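Sulfate transporter 4.1, chloroplastic (Arabidopsis thaliana, PDB 7LHV) cotransports sulfate with protons across the membrane as a member of the SLC26A/SulP family and may play a role in regulating sulfate assimilation. Local coordinates at residues P81-R84 / W85-T88; L420-T423 / P424-Y428. All blocks are in the same frame, centred on the assembly; numbering follows the deposited sequence.

Contacts 1 and 2 are both local contacts between neighbouring residues within one chain, with centres 35 Å apart and nearest atoms about 21 Å apart, so they do not touch. Contact 1 spans the short helix 83-86 and its flanking turns, ahead of helix 91-119; contact 2 is the C-terminal part of helix 406-426. That helix and its approach relate them: W85 of contact 1 packs on T404, just before it starts, whereas contact 2 lies where it ends. In each, an aromatic ring lies with one face against a backbone carbonyl oxygen, three residues back in contact 1 and four in contact 2. Residues of neither contact belong to the lipid pockets, such as that around L197 and W199.

Contact 1: residues P81-R84 / W85-T88; sequences PCFR and WIRT
I86 lays its CD1 methyl over one face of the F83 ring, a CH-pi contact 3.9 Å from CD1 to the ring centroid and 23° off the ring normal. The methyl stands nearer the rim than the middle, with F83 CD1 the closest ring atom. The same methyl also meets sulfur, I86 CD1 lying 3.9 Å from C82 SG. The SG is there because chi1 of C82 (65°) sets it between the backbone N and the carbonyl carbon. Next to this cluster the indole of W85 turns one face to the C82 carbonyl oxygen, while its CZ2, on the six-membered ring, comes to 3.8 Å from C82 CB; I86 CG1 lies over the same face. With an alanine in place of W85, the C82 carbonyl and CB would probably lose this flat cover, and a gap open beside R145 and T404.

Outward comes the backbone. C82 O accepts the N-H of W85 at 3.0 Å, the donor well above the carbonyl plane, and a weak bond from I86 N. F83 O takes the straighter bond, from R87 N at 3.1 Å with an N-H...O angle of 172°, and a weak one from I86 N. The mixture of three- and four-residue spacings, several of the bonds weak, suits a short, weakly bonded helical turn. At the polar rim R87, extended from CG to NE, brings NH1 within 3.4 Å of F83 CB and forms a long, weak ion pair with D77. T88 OG1 gives a weak bond to R84 O, while R84 NH2 bonds to the backbone oxygen of E362.

F83 packs on I76 and R84 on D77, so helix 83-86 lies against the preceding helix 72-79, with the W85 side turned to the loops holding R145 and T404.

Contact 2: residues L420-T423 / P424-Y428; sequences LFLT and PMFKY
F426 folds back against L422, one turn earlier, and the apolar contact runs from L422 CB to F426 CZ at 3.5 Å, the two side chains passing at a slant. The ring also presents a face to the backbone: L422 O stands 3.2 Å above the F426 ring plane, over its centre, and T423 N lies over a face as well. Chi1 of F426 (-76°) places CG beside its own backbone N and anti to the carbonyl carbon, which lets the ring reach back along the helix.

Two backbone bonds with three-residue spacing cross the contact. F426 N donates to T423 O at 3.1 Å, from well above the carbonyl plane; M425 N makes a weak bond to L422 O at 3.3 Å.

Proline supplies the third element. P424 N has no hydrogen to give, and its CD sits 3.4 Å from F421 O. The helix kinks at 424-425, after a wider pi-type turn at 420-422. T423 OG1 comes up against P424 CD, the two side chains crossing at an angle.

In the fold this is the C-terminal part of helix 406-426, predicted to span the membrane. F426 rests on V110 and M114 of helix 91-119 and on I314; T423 is buried against I314 and Q316, loop residues ahead of helix 330-358. Y428, beyond the helix, makes a cation-pi contact with K301, next to the end of helix 284-300.

Contact 1: residues P81-R84 / W85-T88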
loop_
_atom_site.group_PDB
_atom_site.type_symbol
_atom_site.label_atom_id
_atom_site.label_comp_id
_atom_site.label_asym_id
_atom_site.label_seq_id
_atom_site.Cartn_x
_atom_site.Cartn_y
_atom_site.Cartn_z
ATOM N N PRO A 81 -8.504 11.531 31.213
ATOM C CA PRO A 81 -8.702 10.086 31.419
ATOM C C PRO A 81 -8.123 9.567 32.722
ATOM O O PRO A 81 -8.486 8.461 33.141
ATOM C CB PRO A 81 -8.009 9.458 30.203
ATOM C CG PRO A 81 -7.067 10.497 29.716
ATOM C CD PRO A 81 -7.703 11.815 30.014
ATOM N N CYS A 82 -7.237 10.325 33.374
ATOM C CA CYS A 82 -6.642 9.868 34.626
ATOM C C CYS A 82 -7.708 9.571 35.672
ATOM O O CYS A 82 -7.584 8.610 36.443
ATOM C CB CYS A 82 -5.660 10.914 35.151
ATOM S SG CYS A 82 -6.425 12.481 35.616
ATOM N N PHE A 83 -8.779 10.368 35.693
ATOM C CA PHE A 83 -9.840 10.162 36.671
ATOM C C PHE A 83 -10.483 8.791 36.539
ATOM O O PHE A 83 -11.101 8.318 37.498
ATOM C CB PHE A 83 -10.895 11.258 36.536
ATOM C CG PHE A 83 -10.467 12.577 37.103
ATOM C CD1 PHE A 83 -10.600 12.843 38.455
ATOM C CD2 PHE A 83 -9.927 13.555 36.285
ATOM C CE1 PHE A 83 -10.204 14.058 38.980
ATOM C CE2 PHE A 83 -9.529 14.772 36.804
ATOM C CZ PHE A 83 -9.669 15.023 38.153
ATOM N N ARG A 84 -10.329 8.132 35.385
ATOM C CA ARG A 84 -10.846 6.777 35.233
ATOM C C ARG A 84 -10.304 5.846 36.307
ATOM O O ARG A 84 -10.985 4.893 36.698
ATOM C CB ARG A 84 -10.512 6.234 33.845
ATOM C CG ARG A 84 -11.457 6.691 32.750
ATOM C CD ARG A 84 -11.035 6.129 31.405
ATOM N NE ARG A 84 -11.011 4.672 31.414
ATOM C CZ ARG A 84 -10.325 3.930 30.555
ATOM N NH1 ARG A 84 -9.594 4.476 29.599
ATOM N NH2 ARG A 84 -10.377 2.605 30.660
ATOM N N TRP A 85 -9.088 6.097 36.798
ATOM C CA TRP A 85 -8.573 5.331 37.923
ATOM C C TRP A 85 -8.583 6.107 39.232
ATOM O O TRP A 85 -8.292 5.520 40.279
ATOM C CB TRP A 85 -7.150 4.827 37.636
ATOM C CG TRP A 85 -6.198 5.865 37.132
ATOM C CD1 TRP A 85 -5.865 6.104 35.833
ATOM C CD2 TRP A 85 -5.442 6.795 37.918
ATOM N NE1 TRP A 85 -4.954 7.129 35.758
ATOM C CE2 TRP A 85 -4.678 7.572 37.025
ATOM C CE3 TRP A 85 -5.340 7.052 39.288
ATOM C CZ2 TRP A 85 -3.825 8.584 37.457
ATOM C CZ3 TRP A 85 -4.493 8.056 39.715
ATOM C CH2 TRP A 85 -3.747 8.811 38.803
ATOM N N ILE A 86 -8.904 7.401 39.207
ATOM C CA ILE A 86 -8.980 8.156 40.453
ATOM C C ILE A 86 -10.241 7.797 41.227
ATOM O O ILE A 86 -10.200 7.603 42.448
ATOM C CB ILE A 86 -8.896 9.666 40.173
ATOM C CG1 ILE A 86 -7.509 10.032 39.652
ATOM C CG2 ILE A 86 -9.217 10.460 41.428
ATOM C CD1 ILE A 86 -7.369 11.483 39.261
ATOM N N ARG A 87 -11.380 7.704 40.537
ATOM C CA ARG A 87 -12.634 7.394 41.216
ATOM C C ARG A 87 -12.604 5.994 41.813
ATOM O O ARG A 87 -12.988 5.789 42.970
ATOM C CB ARG A 87 -13.806 7.542 40.245
ATOM C CG ARG A 87 -14.067 8.972 39.807
ATOM C CD ARG A 87 -15.241 9.047 38.844
ATOM N NE ARG A 87 -15.519 10.419 38.435
ATOM C CZ ARG A 87 -14.984 11.007 37.374
ATOM N NH1 ARG A 87 -14.153 10.363 36.573
ATOM N NH2 ARG A 87 -15.295 12.273 37.108
ATOM N N THR A 88 -12.145 5.013 41.039
ATOM C CA THR A 88 -12.058 3.633 41.512
ATOM C C THR A 88 -10.647 3.364 42.030
ATOM O O THR A 88 -9.833 2.684 41.406
ATOM C CB THR A 88 -12.442 2.664 40.397
ATOM O OG1 THR A 88 -11.521 2.801 39.308
ATOM C CG2 THR A 88 -13.848 2.960 39.900
#

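Contact 2: residues L420-T423 / P424-Y428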
loop_
_atom_site.group_PDB
_atom_site.type_symbol
_atom_site.label_atom_id
_atom_site.label_comp_id
_atom_site.label_asym_id
_atom_site.label_seq_id
_atom_site.Cartn_x
_atom_site.Cartn_y
_atom_site.Cartn_z
ATOM N N LEU A 420 16.799 18.300 41.112
ATOM C CA LEU A 420 17.011 19.266 42.175
ATOM C C LEU A 420 18.183 18.917 43.078
ATOM O O LEU A 420 18.763 19.819 43.688
ATOM C CB LEU A 420 15.747 19.399 43.028
ATOM C CG LEU A 420 14.547 20.063 42.353
ATOM C CD1 LEU A 420 13.311 19.939 43.225
ATOM C CD2 LEU A 420 14.844 21.518 42.044
ATOM N N PHE A 421 18.551 17.639 43.188
ATOM C CA PHE A 421 19.497 17.278 44.236
ATOM C C PHE A 421 20.636 16.379 43.774
ATOM O O PHE A 421 21.728 16.420 44.350
ATOM C CB PHE A 421 18.755 16.609 45.394
ATOM C CG PHE A 421 17.608 17.418 45.926
ATOM C CD1 PHE A 421 17.832 18.642 46.532
ATOM C CD2 PHE A 421 16.309 16.957 45.820
ATOM C CE1 PHE A 421 16.782 19.391 47.022
ATOM C CE2 PHE A 421 15.253 17.702 46.309
ATOM C CZ PHE A 421 15.492 18.920 46.910
ATOM N N LEU A 422 20.405 15.567 42.745
ATOM C CA LEU A 422 21.374 14.548 42.366
ATOM C C LEU A 422 22.268 14.952 41.204
ATOM O O LEU A 422 23.222 14.228 40.902
ATOM C CB LEU A 422 20.652 13.243 42.019
ATOM C CG LEU A 422 19.996 12.491 43.178
ATOM C CD1 LEU A 422 19.856 11.019 42.840
ATOM C CD2 LEU A 422 20.791 12.673 44.460
ATOM N N THR A 423 21.995 16.080 40.550
ATOM C CA THR A 423 22.846 16.514 39.446
ATOM C C THR A 423 24.295 16.789 39.844
ATOM O O THR A 423 25.189 16.432 39.057
ATOM C CB THR A 423 22.221 17.729 38.747
ATOM O OG1 THR A 423 22.107 18.822 39.664
ATOM C CG2 THR A 423 20.848 17.378 38.203
ATOM N N PRO A 424 24.611 17.416 40.988
ATOM C CA PRO A 424 26.033 17.624 41.311
ATOM C C PRO A 424 26.823 16.333 41.432
ATOM O O PRO A 424 28.014 16.313 41.095
ATOM C CB PRO A 424 25.983 18.380 42.647
ATOM C CG PRO A 424 24.629 18.976 42.697
ATOM C CD PRO A 424 23.750 17.965 42.050
ATOM N N MET A 425 26.201 15.254 41.904
ATOM C CA MET A 425 26.888 13.978 42.041
ATOM C C MET A 425 26.955 13.195 40.739
ATOM O O MET A 425 27.636 12.166 40.690
ATOM C CB MET A 425 26.205 13.126 43.112
ATOM C CG MET A 425 26.198 13.756 44.495
ATOM S SD MET A 425 27.728 13.460 45.403
ATOM C CE MET A 425 28.251 15.138 45.747
ATOM N N PHE A 426 26.268 13.648 39.689
ATOM C CA PHE A 426 26.251 12.913 38.432
ATOM C C PHE A 426 27.495 13.144 37.589
ATOM O O PHE A 426 27.744 12.369 36.662
ATOM C CB PHE A 426 25.012 13.291 37.620
ATOM C CG PHE A 426 23.749 12.660 38.118
ATOM C CD1 PHE A 426 23.792 11.580 38.981
ATOM C CD2 PHE A 426 22.515 13.148 37.726
ATOM C CE1 PHE A 426 22.632 10.999 39.442
ATOM C CE2 PHE A 426 21.352 12.570 38.183
ATOM C CZ PHE A 426 21.410 11.494 39.042
ATOM N N LYS A 427 28.287 14.176 37.891
ATOM C CA LYS A 427 29.439 14.509 37.062
ATOM C C LYS A 427 30.586 13.518 37.203
ATOM O O LYS A 427 31.531 13.578 36.410
ATOM C CB LYS A 427 29.932 15.920 37.386
ATOM C CG LYS A 427 30.485 16.089 38.788
ATOM C CD LYS A 427 30.905 17.528 39.033
ATOM C CE LYS A 427 31.469 17.710 40.429
ATOM N NZ LYS A 427 31.881 19.115 40.688
ATOM N N TYR A 428 30.534 12.618 38.180
ATOM C CA TYR A 428 31.571 11.612 38.361
ATOM C C TYR A 428 31.255 10.299 37.659
ATOM O O TYR A 428 32.028 9.345 37.790
ATOM C CB TYR A 428 31.796 11.347 39.852
ATOM C CG TYR A 428 32.028 12.593 40.671
ATOM C CD1 TYR A 428 33.069 13.461 40.372
ATOM C CD2 TYR A 428 31.207 12.900 41.747
ATOM C CE1 TYR A 428 33.285 14.599 41.122
ATOM C CE2 TYR A 428 31.415 14.038 42.502
ATOM C CZ TYR A 428 32.456 14.883 42.185
ATOM O OH TYR A 428 32.668 16.017 42.934
#